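Local structure of acyl-coenzyme A oxidase (Caenorhabditis elegans, 5K3I) at residues 112-117 with 190-195; 312-317 with 333-338; 345-350 with 571-576. The protein catalyses the FAD-dependent, oxygen-consuming desaturation of acyl-CoA to (2E)-enoyl-CoA, the first step of peroxisomal beta-oxidation, and also binds ATP. The protein carries 1 engineered substitution. One frame throughout, in Å; residues are numbered along the deposited sequence.

Contact 1: 112-117 with 190-195; sequences PMALHG and PGNLGK. With FAD (flavin-adenine dinucleotide), chain I.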
loop_
_atom_site.group_PDB
_atom_site.type_symbol
_atom_site.label_atom_id
_atom_site.label_comp_id
_atom_site.label_asym_id
_atom_site.label_seq_id
_atom_site.Cartn_x
_atom_site.Cartn_y
_atom_site.Cartn_z
ATOM N N PRO A 112 -22.112 -6.514 -10.177
ATOM C CA PRO A 112 -22.161 -7.377 -11.362
ATOM C C PRO A 112 -22.120 -6.644 -12.693
ATOM O O PRO A 112 -21.765 -7.268 -13.704
ATOM C CB PRO A 112 -23.492 -8.118 -11.178
ATOM C CG PRO A 112 -23.650 -8.179 -9.701
ATOM C CD PRO A 112 -23.212 -6.826 -9.244
ATOM N N MET A 113 -22.515 -5.370 -12.750
ATOM C CA MET A 113 -22.504 -4.605 -13.990
ATOM C C MET A 113 -21.502 -3.453 -13.976
ATOM O O MET A 113 -21.726 -2.422 -14.618
ATOM C CB MET A 113 -23.910 -4.095 -14.296
ATOM C CG MET A 113 -24.925 -5.218 -14.405
ATOM S SD MET A 113 -26.555 -4.674 -14.937
ATOM C CE MET A 113 -26.225 -4.223 -16.633
ATOM N N ALA A 114 -20.391 -3.610 -13.250
ATOM C CA ALA A 114 -19.405 -2.534 -13.195
ATOM C C ALA A 114 -18.775 -2.293 -14.567
ATOM O O ALA A 114 -18.705 -1.153 -15.044
ATOM C CB ALA A 114 -18.326 -2.852 -12.160
ATOM N N LEU A 115 -18.318 -3.357 -15.223
ATOM C CA LEU A 115 -17.691 -3.224 -16.530
ATOM C C LEU A 115 -18.696 -3.091 -17.661
ATOM O O LEU A 115 -18.303 -2.761 -18.786
ATOM C CB LEU A 115 -16.765 -4.400 -16.790
ATOM C CG LEU A 115 -15.380 -3.926 -16.349
ATOM C CD1 LEU A 115 -15.073 -4.386 -14.931
ATOM C CD2 LEU A 115 -14.342 -4.363 -17.348
ATOM N N HIS A 116 -19.968 -3.391 -17.400
ATOM C CA HIS A 116 -21.027 -3.079 -18.354
ATOM C C HIS A 116 -20.971 -1.604 -18.746
ATOM O O HIS A 116 -21.038 -1.251 -19.930
ATOM C CB HIS A 116 -22.374 -3.450 -17.732
ATOM C CG HIS A 116 -23.542 -3.369 -18.670
ATOM N ND1 HIS A 116 -23.895 -4.402 -19.513
ATOM C CD2 HIS A 116 -24.474 -2.403 -18.854
ATOM C CE1 HIS A 116 -24.976 -4.066 -20.195
ATOM N NE2 HIS A 116 -25.349 -2.858 -19.813
ATOM N N GLY A 117 -20.845 -0.728 -17.753
ATOM C CA GLY A 117 -20.715 0.699 -17.969
ATOM C C GLY A 117 -19.328 1.200 -18.325
ATOM O O GLY A 117 -19.175 2.058 -19.199
ATOM N N PRO A 190 -10.883 -9.872 -17.421
ATOM C CA PRO A 190 -12.074 -9.067 -17.712
ATOM C C PRO A 190 -13.072 -9.136 -16.566
ATOM O O PRO A 190 -13.485 -10.215 -16.135
ATOM C CB PRO A 190 -12.615 -9.708 -18.994
ATOM C CG PRO A 190 -11.409 -10.171 -19.660
ATOM C CD PRO A 190 -10.550 -10.714 -18.588
ATOM N N GLY A 191 -13.456 -7.965 -16.071
ATOM C CA GLY A 191 -14.335 -7.916 -14.922
ATOM C C GLY A 191 -15.739 -8.357 -15.291
ATOM O O GLY A 191 -16.213 -8.124 -16.401
ATOM N N ASN A 192 -16.392 -9.041 -14.354
ATOM C CA ASN A 192 -17.759 -9.529 -14.483
ATOM C C ASN A 192 -17.875 -10.600 -15.558
ATOM O O ASN A 192 -18.981 -10.883 -16.030
ATOM C CB ASN A 192 -18.742 -8.388 -14.758
ATOM C CG ASN A 192 -18.765 -7.364 -13.642
ATOM O OD1 ASN A 192 -18.619 -6.162 -13.875
ATOM N ND2 ASN A 192 -18.961 -7.837 -12.413
ATOM N N LEU A 193 -16.752 -11.202 -15.961
ATOM C CA LEU A 193 -16.736 -12.219 -17.002
ATOM C C LEU A 193 -16.993 -13.604 -16.434
ATOM O O LEU A 193 -17.538 -14.465 -17.132
ATOM C CB LEU A 193 -15.390 -12.204 -17.737
ATOM C CG LEU A 193 -15.168 -13.241 -18.846
ATOM C CD1 LEU A 193 -16.258 -13.141 -19.886
ATOM C CD2 LEU A 193 -13.793 -13.103 -19.485
ATOM N N GLY A 194 -16.622 -13.835 -15.176
ATOM C CA GLY A 194 -16.652 -15.185 -14.652
ATOM C C GLY A 194 -18.055 -15.725 -14.458
ATOM O O GLY A 194 -18.332 -16.883 -14.784
ATOM N N LYS A 195 -18.957 -14.904 -13.916
ATOM C CA LYS A 195 -20.269 -15.407 -13.521
ATOM C C LYS A 195 -21.436 -14.553 -14.007
ATOM O O LYS A 195 -22.537 -15.074 -14.204
ATOM C CB LYS A 195 -20.332 -15.536 -12.001
ATOM C CG LYS A 195 -19.323 -16.499 -11.424
ATOM C CD LYS A 195 -19.630 -17.920 -11.868
ATOM C CE LYS A 195 -18.394 -18.801 -11.818
ATOM N NZ LYS A 195 -18.720 -20.245 -12.012
HETATM P PA FAD I . 2.836 -7.749 -17.386
HETATM O O1A FAD I . 3.223 -6.997 -18.632
HETATM O O2A FAD I . 2.743 -9.227 -17.696
HETATM O O5B FAD I . 3.975 -7.457 -16.245
HETATM C C5B FAD I . 4.240 -6.085 -16.085
HETATM C C4B FAD I . 5.692 -6.023 -15.554
HETATM O O4B FAD I . 6.523 -6.265 -16.523
HETATM C C3B FAD I . 5.840 -4.562 -15.118
HETATM O O3B FAD I . 6.608 -4.495 -13.995
HETATM C C2B FAD I . 6.498 -3.849 -16.310
HETATM O O2B FAD I . 7.636 -3.043 -15.757
HETATM C C1B FAD I . 7.008 -4.799 -17.041
HETATM N N9A FAD I . 6.784 -4.717 -18.467
HETATM C C8A FAD I . 5.888 -5.378 -19.223
HETATM N N7A FAD I . 6.056 -4.995 -20.485
HETATM C C5A FAD I . 7.081 -4.093 -20.516
HETATM C C6A FAD I . 7.692 -3.368 -21.520
HETATM N N6A FAD I . 7.564 -3.205 -22.944
HETATM N N1A FAD I . 8.701 -2.539 -21.230
HETATM C C2A FAD I . 9.135 -2.402 -19.951
HETATM N N3A FAD I . 8.539 -3.105 -18.974
HETATM C C4A FAD I . 7.525 -3.941 -19.260
HETATM N N1 FAD I . -8.031 -6.748 -18.515
HETATM C C2 FAD I . -9.138 -6.745 -19.481
HETATM O O2 FAD I . -8.926 -7.060 -20.625
HETATM N N3 FAD I . -10.476 -6.347 -18.988
HETATM C C4 FAD I . -10.659 -5.975 -17.592
HETATM O O4 FAD I . -11.705 -5.666 -17.190
HETATM C C4X FAD I . -9.514 -5.991 -16.621
HETATM N N5 FAD I . -9.676 -5.632 -15.230
HETATM C C5X FAD I . -8.511 -5.652 -14.318
HETATM C C6 FAD I . -8.702 -5.298 -12.974
HETATM C C7 FAD I . -7.592 -5.324 -12.109
HETATM C C7M FAD I . -8.127 -4.887 -10.730
HETATM C C8 FAD I . -6.315 -5.699 -12.570
HETATM C C8M FAD I . -5.128 -5.723 -11.619
HETATM C C9 FAD I . -6.137 -6.057 -13.923
HETATM C C9A FAD I . -7.252 -6.025 -14.788
HETATM N N10 FAD I . -7.089 -6.399 -16.233
HETATM C C10 FAD I . -8.231 -6.374 -17.116
HETATM C "C1'" FAD I . -5.792 -6.784 -16.759
HETATM C "C2'" FAD I . -4.930 -5.531 -17.036
HETATM O "O2'" FAD I . -5.341 -4.885 -18.203
HETATM C "C3'" FAD I . -3.505 -6.042 -17.184
HETATM O "O3'" FAD I . -3.244 -6.759 -16.024
HETATM C "C4'" FAD I . -2.607 -4.822 -17.302
HETATM O "O4'" FAD I . -2.677 -4.349 -18.608
HETATM C "C5'" FAD I . -1.154 -5.192 -17.006
HETATM O "O5'" FAD I . -0.632 -5.938 -18.087
HETATM P P FAD I . 0.001 -7.398 -17.652
HETATM O O1P FAD I . -0.971 -8.122 -16.729
HETATM O O2P FAD I . 0.275 -8.273 -18.835
HETATM O O3P FAD I . 1.401 -7.173 -16.803
#
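At the flavin end of the FAD pocket, L115 packs on G191 while the side chain of N192 takes a backbone N-H from the first turn of helix 114-127. The case illustrates how a tight turn can serve a cofactor and a helix start together. Residues 190-193 form a type II beta turn, with N192, its third residue, in the left-handed backbone conformation. From that turn the N-H of G191 reaches O4 of the flavin, N to O4 3.1 Å; such a bond would tend to draw electron density toward this end of the ring system. L115 flanks the same oxygen: its CD2 lies beside O4, and its CD1 rests on G191 CA at 3.6 Å. A beta carbon on G191 would point straight into that methyl, so the glycine lets leucine and turn close up.

N192 OD1 accepts the N-H of L115 in an almost straight bond, N to OD1 3.1 Å and 178° at the hydrogen, with the donor lying nearly in line with the C=O. CG stands anti to the carbonyl carbon (chi1 -61°), which carries the amide to the helix start, right after M113 at the N-cap. The rotation of the N192 amide is fixed from the other end, where ND2 donates to N111 O and D249 OD1.

Around this junction, P112 and M113 lean on helix 68-89 and touch the second subunit, whereas L115, P190 and L193 back onto strand 147-150, where T148 OG1 is hydrogen-bonded to G191 O.

Contact 2: 312-317 with 333-338; sequences IATRYS and KVLEYQ. With FAD (flavin-adenine dinucleotide), chain M.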
loop_
_atom_site.group_PDB
_atom_site.type_symbol
_atom_site.label_atom_id
_atom_site.label_comp_id
_atom_site.label_asym_id
_atom_site.label_seq_id
_atom_site.Cartn_x
_atom_site.Cartn_y
_atom_site.Cartn_z
ATOM N N ILE A 312 -11.981 10.821 5.923
ATOM C CA ILE A 312 -11.926 9.976 7.112
ATOM C C ILE A 312 -10.749 10.385 7.991
ATOM O O ILE A 312 -10.914 10.732 9.166
ATOM C CB ILE A 312 -11.832 8.496 6.703
ATOM C CG1 ILE A 312 -13.056 8.071 5.900
ATOM C CG2 ILE A 312 -11.806 7.604 7.899
ATOM C CD1 ILE A 312 -12.832 6.786 5.160
ATOM N N ALA A 313 -9.544 10.394 7.415
ATOM C CA ALA A 313 -8.344 10.703 8.188
ATOM C C ALA A 313 -8.373 12.088 8.827
ATOM O O ALA A 313 -7.822 12.271 9.920
ATOM C CB ALA A 313 -7.131 10.589 7.280
ATOM N N THR A 314 -8.978 13.072 8.169
ATOM C CA THR A 314 -8.966 14.422 8.724
ATOM C C THR A 314 -10.080 14.619 9.748
ATOM O O THR A 314 -9.854 15.211 10.811
ATOM C CB THR A 314 -9.084 15.449 7.604
ATOM O OG1 THR A 314 -8.081 15.178 6.617
ATOM C CG2 THR A 314 -8.888 16.846 8.144
ATOM N N ARG A 315 -11.295 14.155 9.434
ATOM C CA ARG A 315 -12.359 14.094 10.441
ATOM C C ARG A 315 -11.918 13.380 11.717
ATOM O O ARG A 315 -12.042 13.930 12.814
ATOM C CB ARG A 315 -13.614 13.426 9.871
ATOM C CG ARG A 315 -14.354 14.296 8.903
ATOM C CD ARG A 315 -15.571 13.605 8.347
ATOM N NE ARG A 315 -16.282 14.481 7.414
ATOM C CZ ARG A 315 -17.288 14.089 6.639
ATOM N NH1 ARG A 315 -17.699 12.825 6.676
ATOM N NH2 ARG A 315 -17.871 14.954 5.817
ATOM N N TYR A 316 -11.397 12.156 11.597
ATOM C CA TYR A 316 -10.879 11.452 12.773
ATOM C C TYR A 316 -9.778 12.229 13.480
ATOM O O TYR A 316 -9.633 12.121 14.705
ATOM C CB TYR A 316 -10.382 10.060 12.393
ATOM C CG TYR A 316 -9.815 9.276 13.558
ATOM C CD1 TYR A 316 -10.646 8.640 14.474
ATOM C CD2 TYR A 316 -8.447 9.167 13.737
ATOM C CE1 TYR A 316 -10.117 7.923 15.546
ATOM C CE2 TYR A 316 -7.919 8.456 14.799
ATOM C CZ TYR A 316 -8.759 7.836 15.699
ATOM O OH TYR A 316 -8.246 7.127 16.761
ATOM N N SER A 317 -8.979 12.994 12.734
ATOM C CA SER A 317 -7.897 13.735 13.370
ATOM C C SER A 317 -8.436 14.860 14.240
ATOM O O SER A 317 -7.775 15.281 15.197
ATOM C CB SER A 317 -6.924 14.269 12.318
ATOM O OG SER A 317 -6.261 13.209 11.643
ATOM N N LYS A 333 -5.893 17.681 19.986
ATOM C CA LYS A 333 -6.260 17.026 18.738
ATOM C C LYS A 333 -4.988 16.619 18.011
ATOM O O LYS A 333 -4.033 17.394 17.952
ATOM C CB LYS A 333 -7.062 17.990 17.861
ATOM C CG LYS A 333 -8.444 18.323 18.364
ATOM C CD LYS A 333 -9.095 19.371 17.483
ATOM C CE LYS A 333 -10.364 19.908 18.132
ATOM N NZ LYS A 333 -11.030 20.966 17.320
ATOM N N VAL A 334 -4.937 15.384 17.505
ATOM C CA VAL A 334 -3.762 15.025 16.715
ATOM C C VAL A 334 -3.644 15.908 15.476
ATOM O O VAL A 334 -2.547 16.056 14.930
ATOM C CB VAL A 334 -3.745 13.525 16.353
ATOM C CG1 VAL A 334 -3.762 12.683 17.621
ATOM C CG2 VAL A 334 -4.900 13.185 15.435
ATOM N N LEU A 335 -4.754 16.500 15.049
ATOM C CA LEU A 335 -4.749 17.372 13.882
ATOM C C LEU A 335 -4.004 18.673 14.173
ATOM O O LEU A 335 -4.080 19.629 13.401
ATOM C CB LEU A 335 -6.180 17.678 13.437
ATOM C CG LEU A 335 -6.338 18.659 12.273
ATOM C CD1 LEU A 335 -5.956 17.998 10.958
ATOM C CD2 LEU A 335 -7.759 19.200 12.214
ATOM N N GLU A 336 -3.283 18.703 15.288
ATOM C CA GLU A 336 -2.531 19.891 15.678
ATOM C C GLU A 336 -1.035 19.742 15.409
ATOM O O GLU A 336 -0.342 20.728 15.153
ATOM C CB GLU A 336 -2.767 20.212 17.156
ATOM C CG GLU A 336 -3.202 21.645 17.417
ATOM C CD GLU A 336 -4.651 21.746 17.847
ATOM O OE1 GLU A 336 -5.271 22.804 17.611
ATOM O OE2 GLU A 336 -5.173 20.766 18.421
ATOM N N TYR A 337 -0.543 18.510 15.469
ATOM C CA TYR A 337 0.871 18.240 15.236
ATOM C C TYR A 337 1.255 18.493 13.782
ATOM O O TYR A 337 0.533 18.102 12.866
ATOM C CB TYR A 337 1.207 16.794 15.608
ATOM C CG TYR A 337 0.916 16.436 17.047
ATOM C CD1 TYR A 337 1.627 17.020 18.086
ATOM C CD2 TYR A 337 -0.067 15.509 17.366
ATOM C CE1 TYR A 337 1.365 16.692 19.403
ATOM C CE2 TYR A 337 -0.336 15.175 18.680
ATOM C CZ TYR A 337 0.383 15.769 19.693
ATOM O OH TYR A 337 0.118 15.440 21.001
ATOM N N GLN A 338 2.396 19.143 13.574
ATOM C CA GLN A 338 2.868 19.426 12.222
ATOM C C GLN A 338 3.088 18.146 11.417
ATOM O O GLN A 338 2.901 18.149 10.198
ATOM C CB GLN A 338 4.148 20.245 12.285
ATOM C CG GLN A 338 4.494 21.005 11.030
ATOM C CD GLN A 338 5.920 21.496 11.066
ATOM O OE1 GLN A 338 6.837 20.707 11.247
ATOM N NE2 GLN A 338 6.118 22.798 10.877
HETATM P PA FAD M . -2.447 7.518 17.457
HETATM O O1A FAD M . -1.775 8.328 18.523
HETATM O O2A FAD M . -3.926 7.547 17.770
HETATM O O5B FAD M . -2.123 8.141 15.961
HETATM C C5B FAD M . -3.066 8.902 15.245
HETATM C C4B FAD M . -2.193 10.007 14.586
HETATM O O4B FAD M . -1.795 10.848 15.509
HETATM C C3B FAD M . -0.895 9.354 14.058
HETATM O O3B FAD M . -0.618 9.848 12.825
HETATM C C2B FAD M . 0.236 9.776 15.016
HETATM O O2B FAD M . 1.560 9.901 14.304
HETATM C C1B FAD M . -0.172 10.939 15.424
HETATM N N9A FAD M . 0.385 11.243 16.707
HETATM C C8A FAD M . 0.066 10.658 17.881
HETATM N N7A FAD M . 0.820 11.195 18.827
HETATM C C5A FAD M . 1.628 12.130 18.247
HETATM C C6A FAD M . 2.593 12.975 18.759
HETATM N N6A FAD M . 3.172 13.262 20.044
HETATM N N1A FAD M . 3.246 13.808 17.954
HETATM C C2A FAD M . 2.949 13.810 16.628
HETATM N N3A FAD M . 2.008 12.991 16.115
HETATM C C4A FAD M . 1.348 12.151 16.930
HETATM N N1 FAD M . -1.599 -2.884 21.548
HETATM C C2 FAD M . -1.208 -3.839 22.616
HETATM O O2 FAD M . -1.186 -3.448 23.753
HETATM N N3 FAD M . -0.894 -5.257 22.296
HETATM C C4 FAD M . -0.955 -5.650 20.911
HETATM O O4 FAD M . -0.723 -6.728 20.556
HETATM C C4X FAD M . -1.334 -4.675 19.853
HETATM N N5 FAD M . -1.368 -5.180 18.517
HETATM C C5X FAD M . -1.732 -4.274 17.426
HETATM C C6 FAD M . -1.750 -4.812 16.138
HETATM C C7 FAD M . -2.090 -3.994 15.066
HETATM C C7M FAD M . -2.004 -4.909 13.828
HETATM C C8 FAD M . -2.412 -2.645 15.274
HETATM C C8M FAD M . -2.787 -1.744 14.113
HETATM C C9 FAD M . -2.395 -2.115 16.573
HETATM C C9A FAD M . -2.050 -2.939 17.662
HETATM N N10 FAD M . -2.025 -2.399 19.069
HETATM C C10 FAD M . -1.652 -3.308 20.148
HETATM C "C1'" FAD M . -2.347 -0.994 19.300
HETATM C "C2'" FAD M . -1.064 -0.209 18.967
HETATM O "O2'" FAD M . -0.134 -0.403 19.989
HETATM C "C3'" FAD M . -1.351 1.271 18.734
HETATM O "O3'" FAD M . -2.302 1.341 17.722
HETATM C "C4'" FAD M . -0.026 1.871 18.275
HETATM O "O4'" FAD M . 0.866 1.841 19.339
HETATM C "C5'" FAD M . -0.229 3.325 17.838
HETATM O "O5'" FAD M . -0.803 4.024 18.930
HETATM P P FAD M . -2.217 4.839 18.588
HETATM O O1P FAD M . -3.221 3.877 18.014
HETATM O O2P FAD M . -2.858 5.481 19.787
HETATM O O3P FAD M . -1.873 5.962 17.432
#
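S317, near the end of helix 292-319, meets V334 and L335 of the short 3-10 segment that precedes the next long helix. Its CB touches L335 CB at 3.7 Å, and its CA faces V334 CG2 at the same separation. Alongside, the N-H of L335 bonds to S317 O, N to O 3.3 Å; the donor stands well above the carbonyl plane, and the angle at hydrogen is 140°. Almost one turn earlier in the helix, T314 CG2 approaches L335 CD1 more loosely.

The branches of V334 divide the work. CG2 faces the helix, while CG1, anti to the carbonyl carbon (chi1 -59°), turns to the ribose of FAD, 3.4 Å from its O4B. Y337 lays a ring face against the adenine, with N1A 3.5 Å above its centre, and its hydroxyl is held by Q322 O.

In the second shell, S317 OG is hydrogen-bonded to Q340 NE2, while its bond to A313 O is modelled short and less certain. The serine thus probably helps to orient Q340, whose OE1 binds FAD. Adenosine is probably held here mainly by shape and stacking, with the polar hold on FAD coming from residues such as Q340 and R320.

Contact 3: 345-350 with 571-576; sequences FPFIAR and VNYELL. With ATP (adenosine-5'-triphosphate), chain N.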
loop_
_atom_site.group_PDB
_atom_site.type_symbol
_atom_site.label_atom_id
_atom_site.label_comp_id
_atom_site.label_asym_id
_atom_site.label_seq_id
_atom_site.Cartn_x
_atom_site.Cartn_y
_atom_site.Cartn_z
ATOM N N PHE A 345 -2.501 17.162 4.594
ATOM C CA PHE A 345 -2.901 18.308 3.778
ATOM C C PHE A 345 -2.308 18.300 2.375
ATOM O O PHE A 345 -3.014 18.722 1.440
ATOM C CB PHE A 345 -2.517 19.608 4.488
ATOM C CG PHE A 345 -3.216 19.823 5.806
ATOM C CD1 PHE A 345 -4.209 18.953 6.239
ATOM C CD2 PHE A 345 -2.905 20.920 6.597
ATOM C CE1 PHE A 345 -4.851 19.154 7.447
ATOM C CE2 PHE A 345 -3.547 21.133 7.796
ATOM C CZ PHE A 345 -4.522 20.250 8.225
ATOM N N PRO A 346 -1.054 17.883 2.148
ATOM C CA PRO A 346 -0.560 17.855 0.766
ATOM C C PRO A 346 -1.384 16.948 -0.117
ATOM O O PRO A 346 -1.474 17.188 -1.327
ATOM C CB PRO A 346 0.881 17.340 0.920
ATOM C CG PRO A 346 1.263 17.753 2.300
ATOM C CD PRO A 346 0.022 17.544 3.105
ATOM N N PHE A 347 -1.982 15.905 0.458
ATOM C CA PHE A 347 -2.828 15.019 -0.325
ATOM C C PHE A 347 -4.198 15.618 -0.587
ATOM O O PHE A 347 -4.841 15.261 -1.580
ATOM C CB PHE A 347 -2.933 13.664 0.362
ATOM C CG PHE A 347 -1.594 13.022 0.592
ATOM C CD1 PHE A 347 -0.832 12.589 -0.484
ATOM C CD2 PHE A 347 -1.088 12.864 1.868
ATOM C CE1 PHE A 347 0.399 12.007 -0.280
ATOM C CE2 PHE A 347 0.142 12.286 2.075
ATOM C CZ PHE A 347 0.886 11.854 1.005
ATOM N N ILE A 348 -4.681 16.504 0.285
ATOM C CA ILE A 348 -5.899 17.232 -0.044
ATOM C C ILE A 348 -5.646 18.087 -1.270
ATOM O O ILE A 348 -6.456 18.125 -2.205
ATOM C CB ILE A 348 -6.377 18.093 1.141
ATOM C CG1 ILE A 348 -6.700 17.250 2.371
ATOM C CG2 ILE A 348 -7.635 18.860 0.747
ATOM C CD1 ILE A 348 -7.076 18.103 3.572
ATOM N N ALA A 349 -4.496 18.765 -1.290
ATOM C CA ALA A 349 -4.079 19.498 -2.478
ATOM C C ALA A 349 -4.030 18.581 -3.693
ATOM O O ALA A 349 -4.511 18.941 -4.772
ATOM C CB ALA A 349 -2.721 20.157 -2.240
ATOM N N ARG A 350 -3.472 17.378 -3.530
ATOM C CA ARG A 350 -3.390 16.445 -4.649
ATOM C C ARG A 350 -4.765 16.015 -5.143
ATOM O O ARG A 350 -4.960 15.874 -6.356
ATOM C CB ARG A 350 -2.565 15.210 -4.266
ATOM C CG ARG A 350 -1.068 15.440 -4.330
ATOM C CD ARG A 350 -0.254 14.264 -3.818
ATOM N NE ARG A 350 1.160 14.426 -4.143
ATOM C CZ ARG A 350 2.081 13.474 -4.000
ATOM N NH1 ARG A 350 1.738 12.292 -3.506
ATOM N NH2 ARG A 350 3.347 13.711 -4.333
ATOM N N VAL A 571 2.506 23.448 -4.773
ATOM C CA VAL A 571 3.750 23.713 -5.502
ATOM C C VAL A 571 4.971 23.622 -4.591
ATOM O O VAL A 571 6.052 23.227 -5.040
ATOM C CB VAL A 571 3.687 25.074 -6.231
ATOM C CG1 VAL A 571 2.578 25.070 -7.277
ATOM C CG2 VAL A 571 3.501 26.202 -5.249
ATOM N N ASN A 572 4.832 23.946 -3.302
ATOM C CA ASN A 572 5.998 23.837 -2.425
ATOM C C ASN A 572 6.285 22.398 -2.008
ATOM O O ASN A 572 7.453 21.996 -1.949
ATOM C CB ASN A 572 5.838 24.727 -1.189
ATOM C CG ASN A 572 5.969 26.208 -1.514
ATOM O OD1 ASN A 572 7.075 26.722 -1.671
ATOM N ND2 ASN A 572 4.843 26.904 -1.570
ATOM N N TYR A 573 5.244 21.607 -1.732
ATOM C CA TYR A 573 5.449 20.197 -1.403
ATOM C C TYR A 573 6.051 19.439 -2.577
ATOM O O TYR A 573 7.026 18.696 -2.420
ATOM C CB TYR A 573 4.124 19.558 -0.980
ATOM C CG TYR A 573 4.264 18.128 -0.475
ATOM C CD1 TYR A 573 4.603 17.863 0.844
ATOM C CD2 TYR A 573 4.061 17.046 -1.319
ATOM C CE1 TYR A 573 4.731 16.561 1.309
ATOM C CE2 TYR A 573 4.190 15.744 -0.860
ATOM C CZ TYR A 573 4.520 15.510 0.451
ATOM O OH TYR A 573 4.650 14.225 0.917
ATOM N N GLU A 574 5.485 19.625 -3.770
ATOM C CA GLU A 574 5.942 18.885 -4.940
ATOM C C GLU A 574 7.355 19.301 -5.330
ATOM O O GLU A 574 8.218 18.447 -5.562
ATOM C CB GLU A 574 4.965 19.084 -6.097
ATOM C CG GLU A 574 3.512 18.738 -5.752
ATOM C CD GLU A 574 3.311 17.285 -5.346
ATOM O OE1 GLU A 574 4.014 16.413 -5.897
ATOM O OE2 GLU A 574 2.437 17.021 -4.488
ATOM N N LEU A 575 7.598 20.615 -5.449
ATOM C CA LEU A 575 8.940 21.100 -5.771
ATOM C C LEU A 575 9.986 20.581 -4.792
ATOM O O LEU A 575 11.087 20.188 -5.199
ATOM C CB LEU A 575 8.973 22.629 -5.798
ATOM C CG LEU A 575 10.332 23.246 -6.114
ATOM C CD1 LEU A 575 10.965 22.579 -7.326
ATOM C CD2 LEU A 575 10.183 24.737 -6.333
ATOM N N LEU A 576 9.666 20.562 -3.499
ATOM C CA LEU A 576 10.608 20.002 -2.538
ATOM C C LEU A 576 10.863 18.530 -2.831
ATOM O O LEU A 576 12.008 18.067 -2.803
ATOM C CB LEU A 576 10.080 20.187 -1.118
ATOM C CG LEU A 576 10.951 19.585 -0.007
ATOM C CD1 LEU A 576 12.385 20.119 -0.070
ATOM C CD2 LEU A 576 10.342 19.818 1.382
HETATM P PG ATP N . 12.818 13.199 2.567
HETATM O O1G ATP N . 13.713 13.846 3.594
HETATM O O2G ATP N . 13.539 12.314 1.581
HETATM O O3G ATP N . 11.812 14.136 1.945
HETATM P PB ATP N . 10.612 11.481 2.799
HETATM O O1B ATP N . 10.322 12.121 1.462
HETATM O O2B ATP N . 10.775 9.985 2.890
HETATM O O3B ATP N . 11.923 12.173 3.426
HETATM P PA ATP N . 8.939 13.439 3.918
HETATM O O1A ATP N . 9.360 14.159 2.661
HETATM O O2A ATP N . 9.323 13.995 5.268
HETATM O O3A ATP N . 9.457 11.917 3.833
HETATM O "O5'" ATP N . 7.341 13.255 3.886
HETATM C "C5'" ATP N . 6.713 12.585 2.795
HETATM C "C4'" ATP N . 5.612 11.659 3.300
HETATM O "O4'" ATP N . 6.150 10.368 3.599
HETATM C "C3'" ATP N . 4.955 12.183 4.568
HETATM O "O3'" ATP N . 3.581 12.491 4.318
HETATM C "C2'" ATP N . 5.053 11.063 5.583
HETATM O "O2'" ATP N . 3.759 10.754 6.107
HETATM C "C1'" ATP N . 5.612 9.870 4.826
HETATM N N9 ATP N . 6.666 9.208 5.634
HETATM C C8 ATP N . 7.934 9.634 5.786
HETATM N N7 ATP N . 8.636 8.799 6.594
HETATM C C5 ATP N . 7.805 7.812 6.975
HETATM C C6 ATP N . 7.901 6.602 7.826
HETATM N N6 ATP N . 9.058 6.273 8.449
HETATM N N1 ATP N . 6.794 5.839 7.960
HETATM C C2 ATP N . 5.638 6.153 7.347
HETATM N N3 ATP N . 5.480 7.233 6.562
HETATM C C4 ATP N . 6.508 8.087 6.340
HETATM O O HOH W 1 0.084 18.603 -2.640
#
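P346 sets its CB over the Y573 ring face, the side chains crossing at about a right angle, in the close-packed CH-pi half of the interface: CB sits 3.7 Å from the ring centroid, almost along its normal. The tyrosine reaches across because CG is anti to the backbone N (chi1 -174°). Beside it, R350 grips E574 side-on. R350 NE bonds to E574 OE2 at 2.9 Å, and R350 NH2 meets the syn lone pair of E574 OE1 at 3.2 Å, the guanidinium and carboxylate planes 34° apart. OE1 also pairs with R540, probably keeping the buried carboxylate ionised. A lysine in place of R350 would probably lose this two-pronged hold, leaving one E574 oxygen without its mate here and the carboxylate freer to turn.

The other half is looser. F347 CZ stays 4.4 Å from Y573 OH, and R350 NH2 lies at the edge of the tyrosine ring, whose CE2 stands over one guanidinium face, toward its rim. The tyrosine hydroxyl ends against ATP C5', lining the nucleotide pocket.

The helix segments cross at -103°, their axes 10.3 Å apart. Helix 380-407 touches F347, R350 and E574, while helix 489-515 packs against helix 557-577 through V571, E574 and L575.

Overall arrangement
Followed from the N terminus, the three contacts come in series, and none nests within or crosses another. Contact 1 closes a span of 72 residues, tying the start of an N-terminal helix to a loop of the beta region. Contact 2 closes a short connection between the consecutive helices 292-319 and 338-370. Contact 3 spans 220 residues, largely helical, and joins the second of these helices to helix 557-577. Contacts 2 and 3 touch through L335 CD1 and F345 CZ, 3.8 Å apart, whereas contact 1 lies on the opposite side of the chain's centre from contact 3. Contacts 1 and 2 meet different FAD molecules, at the flavin and adenosine ends respectively, in keeping with sites shared between subunits.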